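Long-range contacts in flagellar assembly protein FliH (Salmonella typhimurium, PDB 5B0O), which is needed for flagellar assembly and regrowth and takes part in flagellar protein export, here as its C-terminal part: residues 67-72 with 113-118; 73-78 with 109-114. All blocks are in the same frame, centred on the assembly; numbering follows the deposited sequence.

Interaction 1: 67-72 with 113-118; sequences PLFSGK and VSADEG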
loop_
_atom_site.group_PDB
_atom_site.type_symbol
_atom_site.label_atom_id
_atom_site.label_comp_id
_atom_site.label_asym_id
_atom_site.label_seq_id
_atom_site.Cartn_x
_atom_site.Cartn_y
_atom_site.Cartn_z
ATOM N N PRO E 67 20.659 24.132 -12.929
ATOM C CA PRO E 67 20.992 24.892 -14.136
ATOM C C PRO E 67 20.408 26.304 -14.149
ATOM O O PRO E 67 19.365 26.537 -13.541
ATOM C CB PRO E 67 20.349 24.065 -15.250
ATOM C CG PRO E 67 20.177 22.724 -14.679
ATOM C CD PRO E 67 19.879 22.928 -13.246
ATOM N N LEU E 68 21.077 27.217 -14.852
ATOM C CA LEU E 68 20.676 28.624 -14.921
ATOM C C LEU E 68 19.598 28.878 -15.971
ATOM O O LEU E 68 19.665 28.344 -17.073
ATOM C CB LEU E 68 21.875 29.502 -15.284
ATOM C CG LEU E 68 23.191 29.452 -14.522
ATOM C CD1 LEU E 68 24.091 30.525 -15.090
ATOM C CD2 LEU E 68 22.966 29.675 -13.040
ATOM N N PHE E 69 18.629 29.731 -15.651
ATOM C CA PHE E 69 17.592 30.089 -16.620
ATOM C C PHE E 69 18.096 31.104 -17.640
ATOM O O PHE E 69 18.703 32.106 -17.278
ATOM C CB PHE E 69 16.355 30.652 -15.913
ATOM C CG PHE E 69 15.718 29.694 -14.946
ATOM C CD1 PHE E 69 15.525 28.369 -15.289
ATOM C CD2 PHE E 69 15.325 30.119 -13.687
ATOM C CE1 PHE E 69 14.948 27.491 -14.405
ATOM C CE2 PHE E 69 14.751 29.237 -12.793
ATOM C CZ PHE E 69 14.563 27.922 -13.157
ATOM N N SER E 70 17.887 30.818 -18.919
ATOM C CA SER E 70 18.132 31.800 -19.974
ATOM C C SER E 70 16.830 32.454 -20.443
ATOM O O SER E 70 16.843 33.379 -21.244
ATOM C CB SER E 70 18.894 31.165 -21.145
ATOM O OG SER E 70 18.073 30.988 -22.285
ATOM N N GLY E 71 15.719 32.023 -19.863
ATOM C CA GLY E 71 14.383 32.270 -20.381
ATOM C C GLY E 71 13.800 33.647 -20.112
ATOM O O GLY E 71 12.583 33.787 -19.996
ATOM N N LYS E 72 14.666 34.646 -19.967
ATOM C CA LYS E 72 14.265 35.975 -19.519
ATOM C C LYS E 72 13.733 35.882 -18.102
ATOM O O LYS E 72 12.588 36.239 -17.827
ATOM C CB LYS E 72 13.197 36.581 -20.434
ATOM C CG LYS E 72 13.631 36.808 -21.874
ATOM C CD LYS E 72 12.560 37.545 -22.668
ATOM C CE LYS E 72 11.237 36.791 -22.659
ATOM N NZ LYS E 72 11.299 35.479 -23.369
ATOM N N VAL E 113 11.036 32.635 -8.977
ATOM C CA VAL E 113 11.774 33.028 -10.171
ATOM C C VAL E 113 11.151 32.339 -11.373
ATOM O O VAL E 113 11.021 31.119 -11.394
ATOM C CB VAL E 113 13.244 32.614 -10.079
ATOM C CG1 VAL E 113 14.006 33.151 -11.262
ATOM C CG2 VAL E 113 13.852 33.117 -8.777
ATOM N N SER E 114 10.769 33.114 -12.379
ATOM C CA SER E 114 10.083 32.550 -13.528
ATOM C C SER E 114 10.857 32.774 -14.814
ATOM O O SER E 114 11.296 33.883 -15.089
ATOM C CB SER E 114 8.694 33.169 -13.651
ATOM O OG SER E 114 8.149 33.433 -12.376
ATOM N N ALA E 115 11.019 31.717 -15.601
ATOM C CA ALA E 115 11.596 31.826 -16.938
ATOM C C ALA E 115 10.828 30.920 -17.886
ATOM O O ALA E 115 9.951 30.169 -17.463
ATOM C CB ALA E 115 13.062 31.442 -16.918
ATOM N N ASP E 116 11.176 30.968 -19.165
ATOM C CA ASP E 116 10.494 30.148 -20.155
ATOM C C ASP E 116 10.640 28.669 -19.819
ATOM O O ASP E 116 9.690 27.903 -19.946
ATOM C CB ASP E 116 11.030 30.430 -21.567
ATOM C CG ASP E 116 10.863 31.889 -21.985
ATOM O OD1 ASP E 116 9.994 32.582 -21.409
ATOM O OD2 ASP E 116 11.599 32.341 -22.893
ATOM N N GLU E 117 11.834 28.280 -19.382
ATOM C CA GLU E 117 12.146 26.880 -19.090
ATOM C C GLU E 117 11.342 26.338 -17.914
ATOM O O GLU E 117 10.945 25.176 -17.911
ATOM C CB GLU E 117 13.635 26.694 -18.764
ATOM C CG GLU E 117 14.619 27.347 -19.726
ATOM C CD GLU E 117 14.973 28.772 -19.337
ATOM O OE1 GLU E 117 14.168 29.432 -18.649
ATOM O OE2 GLU E 117 16.065 29.233 -19.724
ATOM N N GLY E 118 11.126 27.176 -16.906
ATOM C CA GLY E 118 10.495 26.733 -15.676
ATOM C C GLY E 118 10.709 27.702 -14.531
ATOM O O GLY E 118 11.197 28.801 -14.742
#

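Interaction 2: 73-78 with 109-114; sequences PQLRVH and GGCKVS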
loop_
_atom_site.group_PDB
_atom_site.type_symbol
_atom_site.label_atom_id
_atom_site.label_comp_id
_atom_site.label_asym_id
_atom_site.label_seq_id
_atom_site.Cartn_x
_atom_site.Cartn_y
_atom_site.Cartn_z
ATOM N N PRO E 73 14.589 35.413 -17.186
ATOM C CA PRO E 73 14.215 35.151 -15.795
ATOM C C PRO E 73 13.679 36.400 -15.121
ATOM O O PRO E 73 14.210 37.486 -15.353
ATOM C CB PRO E 73 15.545 34.749 -15.148
ATOM C CG PRO E 73 16.389 34.278 -16.280
ATOM C CD PRO E 73 16.020 35.166 -17.421
ATOM N N GLN E 74 12.634 36.241 -14.312
ATOM C CA GLN E 74 12.103 37.343 -13.519
ATOM C C GLN E 74 11.806 36.883 -12.092
ATOM O O GLN E 74 11.108 35.895 -11.884
ATOM C CB GLN E 74 10.856 37.946 -14.173
ATOM C CG GLN E 74 9.544 37.257 -13.810
ATOM C CD GLN E 74 8.354 37.820 -14.576
ATOM O OE1 GLN E 74 7.262 37.244 -14.571
ATOM N NE2 GLN E 74 8.562 38.956 -15.237
ATOM N N LEU E 75 12.379 37.584 -11.116
ATOM C CA LEU E 75 12.112 37.324 -9.703
ATOM C C LEU E 75 10.925 38.159 -9.258
ATOM O O LEU E 75 10.818 39.334 -9.610
ATOM C CB LEU E 75 13.334 37.658 -8.847
ATOM C CG LEU E 75 13.171 37.759 -7.330
ATOM C CD1 LEU E 75 12.769 36.433 -6.742
ATOM C CD2 LEU E 75 14.458 38.243 -6.682
ATOM N N ARG E 76 10.025 37.543 -8.501
ATOM C CA ARG E 76 8.829 38.221 -8.023
ATOM C C ARG E 76 8.749 38.106 -6.517
ATOM O O ARG E 76 8.945 37.025 -5.957
ATOM C CB ARG E 76 7.567 37.594 -8.616
ATOM C CG ARG E 76 7.526 37.538 -10.121
ATOM C CD ARG E 76 6.348 36.706 -10.581
ATOM N NE ARG E 76 6.455 36.350 -11.991
ATOM C CZ ARG E 76 5.656 35.481 -12.599
ATOM N NH1 ARG E 76 4.693 34.880 -11.912
ATOM N NH2 ARG E 76 5.821 35.209 -13.888
ATOM N N VAL E 77 8.454 39.224 -5.866
ATOM C CA VAL E 77 8.210 39.235 -4.438
ATOM C C VAL E 77 7.030 40.153 -4.159
ATOM O O VAL E 77 6.620 40.925 -5.027
ATOM C CB VAL E 77 9.437 39.713 -3.663
ATOM C CG1 VAL E 77 9.225 39.498 -2.181
ATOM C CG2 VAL E 77 10.665 38.957 -4.113
ATOM N N HIS E 78 6.468 40.053 -2.960
ATOM C CA HIS E 78 5.387 40.940 -2.557
ATOM C C HIS E 78 5.890 42.375 -2.583
ATOM O O HIS E 78 6.995 42.657 -2.110
ATOM C CB HIS E 78 4.910 40.592 -1.149
ATOM C CG HIS E 78 3.602 41.222 -0.778
ATOM N ND1 HIS E 78 3.289 41.577 0.514
ATOM C CD2 HIS E 78 2.523 41.545 -1.532
ATOM C CE1 HIS E 78 2.074 42.102 0.543
ATOM N NE2 HIS E 78 1.588 42.091 -0.683
ATOM N N GLY E 109 8.460 37.227 2.706
ATOM C CA GLY E 109 9.502 36.288 3.092
ATOM C C GLY E 109 9.647 35.128 2.129
ATOM O O GLY E 109 10.302 34.130 2.435
ATOM N N GLY E 110 9.052 35.278 0.949
ATOM C CA GLY E 110 9.046 34.236 -0.062
ATOM C C GLY E 110 9.005 34.817 -1.461
ATOM O O GLY E 110 8.599 35.964 -1.647
ATOM N N CYS E 111 9.417 34.024 -2.444
ATOM C CA CYS E 111 9.596 34.522 -3.801
ATOM C C CYS E 111 9.468 33.421 -4.843
ATOM O O CYS E 111 9.459 32.234 -4.519
ATOM C CB CYS E 111 10.974 35.145 -3.930
ATOM S SG CYS E 111 12.279 33.944 -3.661
ATOM N N LYS E 112 9.338 33.823 -6.100
ATOM C CA LYS E 112 9.405 32.881 -7.205
ATOM C C LYS E 112 10.235 33.475 -8.330
ATOM O O LYS E 112 10.152 34.668 -8.599
ATOM C CB LYS E 112 8.009 32.531 -7.733
ATOM C CG LYS E 112 7.105 31.799 -6.756
ATOM C CD LYS E 112 5.810 31.381 -7.441
ATOM C CE LYS E 112 4.724 31.050 -6.433
ATOM N NZ LYS E 112 3.610 30.300 -7.065
ATOM N N VAL E 113 11.036 32.635 -8.977
ATOM C CA VAL E 113 11.774 33.028 -10.171
ATOM C C VAL E 113 11.151 32.339 -11.373
ATOM O O VAL E 113 11.021 31.119 -11.394
ATOM C CB VAL E 113 13.244 32.614 -10.079
ATOM C CG1 VAL E 113 14.006 33.151 -11.262
ATOM C CG2 VAL E 113 13.852 33.117 -8.777
ATOM N N SER E 114 10.769 33.114 -12.379
ATOM C CA SER E 114 10.083 32.550 -13.528
ATOM C C SER E 114 10.857 32.774 -14.814
ATOM O O SER E 114 11.296 33.883 -15.089
ATOM C CB SER E 114 8.694 33.169 -13.651
ATOM O OG SER E 114 8.149 33.433 -12.376
#

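Interaction 1: 67-72 with 113-118
Phe69 drops its ring onto the turn formed by residues 115-118 and presents a different part to each neighbour. Gly118 O lies against one face, 3.8 Å from Phe69 CZ and displaced toward the rim. At the edge, close to the ring plane, Val113 CG1 approaches Phe69 CD2 at 4.1 Å. The methyl of Ala115 sits against the root of the aromatic side chain, with Ala115 CB 3.5 Å from Phe69 CB. With CG anti to its own carbonyl carbon (chi1 -60°), the ring swings toward the hairpin, which brings it to Val113 CG1 and Gly118 O. The receiving segment is the tip of a β-hairpin: strand 112-114 turns back into strand 119-121 through Asp116 and Glu117, and a backbone bond from Ala115 N to Gly118 O closes the two-residue turn. Glu117 stands up from this turn toward the loop, its chain bent at chi2 (90°), and its carboxylate plane is inclined to the Phe69 ring rather than stacked on it. Its OE2 accepts a hydrogen bond from Ser70 N on the syn side, modelled as short as 2.5 Å, a value not to be pressed at this resolution. Gly71 N is also close to OE2, but at a poor angle for bonding to that oxygen. The carbonyl of Gly71 receives the amide of the turn in a long bond, Asp116 N to Gly71 O at 3.3 Å. At the exposed margin, Lys72 bends at its third and fourth torsions and runs past the Gly71 carbonyl toward Asp116. The resulting salt bridge, from Lys72 NZ to Asp116 OD2, spans 3.2 Å and is weak as a hydrogen bond. Phe69 also packs on Leu120 of strand 119-121 and on a basic side chain of another protein in the assembly.

Interaction 2: 73-78 with 109-114
Gln74 OE1 is gripped by two nitrogens of Arg76, whose guanidinium in turn lies against the hydroxyl of Ser114 on the facing strand. Arg76 NH2 reaches Gln74 OE1 at 2.6 Å, in the amide carbonyl plane, whereas Arg76 NE, at 2.8 Å from the same oxygen, sits well above that plane. This side-on, two-nitrogen hold restricts the rotation of the guanidinium. Ser114 OG, with chi1 of -35°, is placed over the centre of the planar group, 3.2 Å from Arg76 CZ; it rests on the face and does not bond to the nearby NE and NH2. Beneath these side chains the backbones run antiparallel. Gln74 and Ser114 form a hydrogen-bonded pair with amide-carbonyl bonds in both directions, and the second such pair, Arg76 with Lys112, is joined by Arg76 N to Lys112 O at 2.9 Å and by the return bond from Lys112 N. Leu75 and Val113, the non-hydrogen-bonded pair between them, project to the reverse face. There Leu75 CD1 meets Cys111 CB at 3.6 Å and Val113 CG2 at 4.0 Å, while Val77 CG2 packs against the same Cys111 CB. Helix 53-63 covers this apolar face, with Ile59 on Leu75, Leu55 on Val77, and Leu62 on both Cys111 and Val113. Within the mixed sheet the two strands are the inner pair: strand 119-121 flanks 112-114, and strand 99-102 lies parallel to 74-77, connected to it by a β-α-β crossover through helix 79-96.

In the fold
The two contacts continue one into the other: the loop 67-72 leads into strand 74-77, just as strand 112-114 leads into the turn of 115-118, and Ala115 packs on Pro73 where they meet. Interaction 2 is the buried one, held by regular strand pairing with an apolar face under helix 53-63 and a polar one opposite. Interaction 1 lies farther from the chain centre and is only partly buried; a single aromatic ring, one carboxylate bonded to a backbone amide, another paired with a lysine, and a lone long backbone bond replace the ladder. Val113 and Ser114 belong to both contacts because the strand end runs on into the hairpin turn.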